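PDB 2QZU: putative sulfatase yidJ from Bacteroides fragilis, which probably hydrolyses sulfate esters as a metal-dependent member of the sulfatase family, although its natural substrate is not established. Local coordinates for residues 87-95 against 400-409. Sequence-based numbering, arbitrary orientation.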
HETATM    1  N   MSE A  87      -9.696  -9.777  32.170  1.00 10.15           N
HETATM    2  CA  MSE A  87      -8.935 -11.000  32.418  1.00 12.58           C
HETATM    3  C   MSE A  87      -7.669 -11.009  31.580  1.00 10.61           C
HETATM    4  O   MSE A  87      -7.615 -10.393  30.517  1.00  9.90           O
HETATM    5  CB  MSE A  87      -9.771 -12.235  32.066  1.00  4.94           C
HETATM    6  CG  MSE A  87     -11.078 -12.349  32.845  1.00 17.23           C
HETATM    7 SE   MSE A  87     -12.076 -13.954  32.386  1.00 41.04          SE
HETATM    8  CE  MSE A  87     -13.445 -13.177  31.265  1.00 45.92           C
ATOM      9  N   TYR A  88      -6.642 -11.704  32.054  1.00  7.43           N
ATOM     10  CA  TYR A  88      -5.412 -11.780  31.287  1.00  5.69           C
ATOM     11  C   TYR A  88      -5.704 -12.705  30.088  1.00  8.00           C
ATOM     12  O   TYR A  88      -6.719 -13.400  30.082  1.00  8.63           O
ATOM     13  CB  TYR A  88      -4.278 -12.208  32.228  1.00  7.33           C
ATOM     14  CG  TYR A  88      -3.981 -11.075  33.207  1.00 10.92           C
ATOM     15  CD1 TYR A  88      -3.375  -9.893  32.766  1.00  7.12           C
ATOM     16  CD2 TYR A  88      -4.406 -11.132  34.538  1.00  4.72           C
ATOM     17  CE1 TYR A  88      -3.209  -8.799  33.616  1.00  9.77           C
ATOM     18  CE2 TYR A  88      -4.246 -10.040  35.398  1.00  5.87           C
ATOM     19  CZ  TYR A  88      -3.648  -8.876  34.928  1.00  5.70           C
ATOM     20  OH  TYR A  88      -3.508  -7.783  35.762  1.00  8.92           O
ATOM     21  N   PRO A  89      -4.837 -12.723  29.057  1.00  8.95           N
ATOM     22  CA  PRO A  89      -5.072 -13.554  27.865  1.00  9.10           C
ATOM     23  C   PRO A  89      -5.604 -14.986  27.944  1.00  8.49           C
ATOM     24  O   PRO A  89      -6.525 -15.332  27.201  1.00  9.59           O
ATOM     25  CB  PRO A  89      -3.750 -13.450  27.095  1.00 11.46           C
ATOM     26  CG  PRO A  89      -2.748 -13.149  28.145  1.00 12.48           C
ATOM     27  CD  PRO A  89      -3.461 -12.194  29.059  1.00 11.22           C
ATOM     28  N   ILE A  90      -5.053 -15.820  28.815  1.00  8.68           N
ATOM     29  CA  ILE A  90      -5.541 -17.191  28.902  1.00  7.30           C
ATOM     30  C   ILE A  90      -7.026 -17.215  29.258  1.00  8.91           C
ATOM     31  O   ILE A  90      -7.812 -17.946  28.647  1.00  8.35           O
ATOM     32  CB  ILE A  90      -4.746 -18.006  29.943  1.00  5.09           C
ATOM     33  CG1 ILE A  90      -3.253 -17.951  29.605  1.00  7.28           C
ATOM     34  CG2 ILE A  90      -5.232 -19.454  29.952  1.00  9.03           C
ATOM     35  CD1 ILE A  90      -2.922 -18.409  28.191  1.00 10.20           C
ATOM     36  N   GLY A  91      -7.404 -16.391  30.232  1.00  8.46           N
ATOM     37  CA  GLY A  91      -8.790 -16.323  30.659  1.00  6.54           C
ATOM     38  C   GLY A  91      -9.723 -15.634  29.682  1.00  9.05           C
ATOM     39  O   GLY A  91     -10.872 -16.042  29.523  1.00  8.08           O
ATOM     40  N   SER A  92      -9.235 -14.589  29.019  1.00  3.66           N
ATOM     41  CA  SER A  92     -10.049 -13.848  28.057  1.00  7.92           C
ATOM     42  C   SER A  92     -10.259 -14.674  26.794  1.00  7.41           C
ATOM     43  O   SER A  92     -11.198 -14.433  26.035  1.00 10.34           O
ATOM     44  CB  SER A  92      -9.361 -12.536  27.675  1.00 12.04           C
ATOM     45  OG  SER A  92      -8.326 -12.776  26.732  1.00 13.23           O
ATOM     46  N   LYS A  93      -9.364 -15.638  26.582  1.00  6.64           N
ATOM     47  CA  LYS A  93      -9.388 -16.526  25.423  1.00  6.83           C
ATOM     48  C   LYS A  93      -8.875 -15.883  24.133  1.00  7.54           C
ATOM     49  O   LYS A  93      -8.691 -16.566  23.130  1.00  9.74           O
ATOM     50  CB  LYS A  93     -10.800 -17.086  25.204  1.00  8.84           C
ATOM     51  CG  LYS A  93     -11.240 -18.035  26.302  1.00 13.47           C
ATOM     52  CD  LYS A  93     -12.654 -18.538  26.078  1.00 22.51           C
ATOM     53  CE  LYS A  93     -13.078 -19.476  27.197  1.00 22.75           C
ATOM     54  NZ  LYS A  93     -13.003 -18.804  28.521  1.00 32.02           N
ATOM     55  N   VAL A  94      -8.638 -14.573  24.163  1.00  7.35           N
ATOM     56  CA  VAL A  94      -8.142 -13.867  22.984  1.00  6.58           C
ATOM     57  C   VAL A  94      -6.616 -13.838  23.067  1.00  4.50           C
ATOM     58  O   VAL A  94      -6.004 -12.859  23.503  1.00  6.42           O
ATOM     59  CB  VAL A  94      -8.706 -12.433  22.914  1.00  4.39           C
ATOM     60  CG1 VAL A  94      -8.379 -11.816  21.558  1.00  4.52           C
ATOM     61  CG2 VAL A  94     -10.216 -12.465  23.129  1.00  3.80           C
ATOM     62  N   THR A  95      -6.016 -14.937  22.623  1.00  6.88           N
ATOM     63  CA  THR A  95      -4.571 -15.134  22.681  1.00  8.62           C
ATOM     64  C   THR A  95      -3.770 -14.616  21.494  1.00  7.83           C
ATOM     65  O   THR A  95      -2.537 -14.606  21.531  1.00  6.94           O
ATOM     66  CB  THR A  95      -4.270 -16.619  22.853  1.00  4.70           C
ATOM     67  OG1 THR A  95      -4.903 -17.347  21.795  1.00 10.47           O
ATOM     68  CG2 THR A  95      -4.808 -17.120  24.188  1.00  7.78           C
ATOM     69  N   PRO A 400       2.401  -7.317  34.142  1.00  6.14           N
ATOM     70  CA  PRO A 400       2.890  -8.460  33.367  1.00  4.65           C
ATOM     71  C   PRO A 400       3.091  -8.150  31.883  1.00  7.74           C
ATOM     72  O   PRO A 400       2.672  -7.100  31.391  1.00  5.89           O
ATOM     73  CB  PRO A 400       1.791  -9.494  33.573  1.00  4.20           C
ATOM     74  CG  PRO A 400       0.554  -8.635  33.589  1.00  3.86           C
ATOM     75  CD  PRO A 400       0.970  -7.480  34.474  1.00  6.94           C
ATOM     76  N   TYR A 401       3.760  -9.067  31.189  1.00  7.32           N
ATOM     77  CA  TYR A 401       3.979  -8.969  29.747  1.00  5.88           C
ATOM     78  C   TYR A 401       3.584 -10.321  29.167  1.00  4.26           C
ATOM     79  O   TYR A 401       3.875 -11.359  29.762  1.00  6.74           O
ATOM     80  CB  TYR A 401       5.440  -8.697  29.390  1.00  7.57           C
ATOM     81  CG  TYR A 401       5.702  -8.920  27.913  1.00  7.30           C
ATOM     82  CD1 TYR A 401       5.151  -8.070  26.952  1.00  5.40           C
ATOM     83  CD2 TYR A 401       6.421 -10.028  27.472  1.00  5.36           C
ATOM     84  CE1 TYR A 401       5.305  -8.324  25.589  1.00 10.87           C
ATOM     85  CE2 TYR A 401       6.579 -10.292  26.110  1.00  8.76           C
ATOM     86  CZ  TYR A 401       6.018  -9.437  25.177  1.00  4.97           C
ATOM     87  OH  TYR A 401       6.156  -9.698  23.829  1.00  8.63           O
ATOM     88  N   TYR A 402       2.947 -10.316  28.001  1.00  4.19           N
ATOM     89  CA  TYR A 402       2.508 -11.561  27.381  1.00  3.35           C
ATOM     90  C   TYR A 402       2.714 -11.698  25.882  1.00  8.03           C
ATOM     91  O   TYR A 402       2.668 -10.726  25.132  1.00  7.87           O
ATOM     92  CB  TYR A 402       0.996 -11.760  27.578  1.00  4.26           C
ATOM     93  CG  TYR A 402       0.531 -11.959  28.987  1.00  3.11           C
ATOM     94  CD1 TYR A 402       0.499 -13.234  29.558  1.00  5.83           C
ATOM     95  CD2 TYR A 402       0.122 -10.874  29.760  1.00  3.40           C
ATOM     96  CE1 TYR A 402       0.072 -13.418  30.864  1.00  9.28           C
ATOM     97  CE2 TYR A 402      -0.305 -11.049  31.068  1.00  5.81           C
ATOM     98  CZ  TYR A 402      -0.324 -12.323  31.613  1.00 11.29           C
ATOM     99  OH  TYR A 402      -0.717 -12.502  32.915  1.00  6.48           O
ATOM    100  N   PHE A 403       2.928 -12.945  25.483  1.00  9.15           N
ATOM    101  CA  PHE A 403       2.967 -13.361  24.094  1.00  5.43           C
ATOM    102  C   PHE A 403       2.570 -14.821  24.199  1.00  7.28           C
ATOM    103  O   PHE A 403       3.270 -15.618  24.824  1.00  6.90           O
ATOM    104  CB  PHE A 403       4.319 -13.302  23.393  1.00  9.70           C
ATOM    105  CG  PHE A 403       4.256 -13.905  22.016  1.00  8.67           C
ATOM    106  CD1 PHE A 403       3.479 -13.302  21.027  1.00 11.30           C
ATOM    107  CD2 PHE A 403       4.827 -15.148  21.751  1.00  7.04           C
ATOM    108  CE1 PHE A 403       3.260 -13.931  19.801  1.00 14.47           C
ATOM    109  CE2 PHE A 403       4.613 -15.785  20.530  1.00 14.08           C
ATOM    110  CZ  PHE A 403       3.826 -15.176  19.552  1.00 14.52           C
ATOM    111  N   VAL A 404       1.425 -15.154  23.619  1.00  8.16           N
ATOM    112  CA  VAL A 404       0.922 -16.520  23.651  1.00  6.88           C
ATOM    113  C   VAL A 404       0.789 -17.040  22.227  1.00  7.18           C
ATOM    114  O   VAL A 404       0.160 -16.397  21.386  1.00  9.55           O
ATOM    115  CB  VAL A 404      -0.476 -16.587  24.325  1.00  6.59           C
ATOM    116  CG1 VAL A 404      -0.964 -18.038  24.376  1.00  8.80           C
ATOM    117  CG2 VAL A 404      -0.413 -15.996  25.719  1.00  7.60           C
ATOM    118  N   LYS A 405       1.394 -18.191  21.947  1.00  9.74           N
ATOM    119  CA  LYS A 405       1.283 -18.769  20.612  1.00 10.46           C
ATOM    120  C   LYS A 405      -0.124 -19.358  20.604  1.00  9.21           C
ATOM    121  O   LYS A 405      -0.412 -20.290  21.354  1.00  9.30           O
ATOM    122  CB  LYS A 405       2.339 -19.856  20.402  1.00 10.91           C
ATOM    123  CG  LYS A 405       2.426 -20.347  18.963  1.00 16.94           C
ATOM    124  CD  LYS A 405       3.627 -21.250  18.741  1.00 18.46           C
ATOM    125  CE  LYS A 405       3.682 -21.742  17.299  1.00 13.78           C
ATOM    126  NZ  LYS A 405       4.901 -22.556  17.044  1.00 37.49           N
ATOM    127  N   PHE A 406      -0.994 -18.809  19.763  1.00  8.09           N
ATOM    128  CA  PHE A 406      -2.388 -19.245  19.726  1.00 12.35           C
ATOM    129  C   PHE A 406      -2.646 -20.733  19.556  1.00 10.52           C
ATOM    130  O   PHE A 406      -3.602 -21.258  20.131  1.00 13.59           O
ATOM    131  CB  PHE A 406      -3.171 -18.478  18.652  1.00  8.31           C
ATOM    132  CG  PHE A 406      -2.778 -18.819  17.247  1.00 13.01           C
ATOM    133  CD1 PHE A 406      -1.650 -18.247  16.667  1.00 16.76           C
ATOM    134  CD2 PHE A 406      -3.535 -19.719  16.501  1.00 12.60           C
ATOM    135  CE1 PHE A 406      -1.282 -18.562  15.362  1.00 16.93           C
ATOM    136  CE2 PHE A 406      -3.175 -20.040  15.195  1.00 17.24           C
ATOM    137  CZ  PHE A 406      -2.046 -19.459  14.626  1.00 16.20           C
ATOM    138  N   ASP A 407      -1.808 -21.414  18.781  1.00 11.28           N
ATOM    139  CA  ASP A 407      -1.999 -22.845  18.555  1.00 15.16           C
ATOM    140  C   ASP A 407      -1.143 -23.759  19.436  1.00 17.09           C
ATOM    141  O   ASP A 407      -1.111 -24.973  19.232  1.00 15.69           O
ATOM    142  CB  ASP A 407      -1.782 -23.175  17.072  1.00  9.51           C
ATOM    143  CG  ASP A 407      -0.405 -22.773  16.573  1.00 23.10           C
ATOM    144  OD1 ASP A 407       0.270 -21.965  17.244  1.00 21.74           O
ATOM    145  OD2 ASP A 407      -0.005 -23.258  15.490  1.00 18.84           O
ATOM    146  N   ASN A 408      -0.461 -23.176  20.417  1.00 11.32           N
ATOM    147  CA  ASN A 408       0.373 -23.941  21.349  1.00 10.73           C
ATOM    148  C   ASN A 408       0.739 -23.055  22.530  1.00 12.03           C
ATOM    149  O   ASN A 408       1.772 -22.386  22.516  1.00 10.54           O
ATOM    150  CB  ASN A 408       1.652 -24.439  20.664  1.00 10.23           C
ATOM    151  CG  ASN A 408       2.550 -25.233  21.607  1.00 12.48           C
ATOM    152  OD1 ASN A 408       2.176 -25.518  22.744  1.00 13.48           O
ATOM    153  ND2 ASN A 408       3.738 -25.595  21.132  1.00 14.57           N
ATOM    154  N   HIS A 409      -0.107 -23.051  23.553  1.00 11.36           N
ATOM    155  CA  HIS A 409       0.134 -22.217  24.725  1.00 13.06           C
ATOM    156  C   HIS A 409       1.428 -22.522  25.479  1.00  9.68           C
ATOM    157  O   HIS A 409       1.859 -21.722  26.304  1.00 11.13           O
ATOM    158  CB  HIS A 409      -1.058 -22.296  25.686  1.00 13.07           C
ATOM    159  CG  HIS A 409      -2.325 -21.713  25.135  1.00 11.29           C
ATOM    160  ND1 HIS A 409      -3.491 -21.645  25.862  1.00 13.05           N
ATOM    161  CD2 HIS A 409      -2.609 -21.183  23.919  1.00  8.19           C
ATOM    162  CE1 HIS A 409      -4.443 -21.101  25.122  1.00  8.48           C
ATOM    163  NE2 HIS A 409      -3.932 -20.813  23.939  1.00  9.54           N
TER
HETATM  164  O   HOH W   1      -5.363 -19.915  21.836  1.00 15.09           O
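Pro89 lies over one face of the Tyr402 ring in a CH-pi contact, its CG 3.7 Å from the ring centroid and 20° off the normal. Here the short helix 89-92 of the alkaline-phosphatase-like sulfatase domain packs on strand 399-404, an outermost strand of the four-stranded antiparallel C-terminal sheet. Tyr402 CG stands beside its own backbone N (chi1 -65°), which turns one ring face to the proline. The Tyr88 ring, tilted 28° to that of Tyr402, is slid so far aside that the two barely overlap; CD1 of Tyr88 still comes within 3.7 Å of Tyr402 CE2, and the farther CE1 reaches Pro400 CG. The hydroxyl of the buried Tyr402 lies by Tyr88 CB and CG and is hydrogen-bonded to Trp468, whose ring also meets that of Tyr88 edge-to-face. Further along, Val404 divides its methyls: CG2 faces Ile90 CD1, while CG1 lies 3.9 Å from Thr95 CB. No direct hydrogen bond joins the two segments; a water bridges them beyond Val404. It donates to Phe406 O and is also hydrogen-bonded to His409 NE2 (2.7 Å), lying in the ring plane at its edge, and to Thr95 OG1 (2.6 Å).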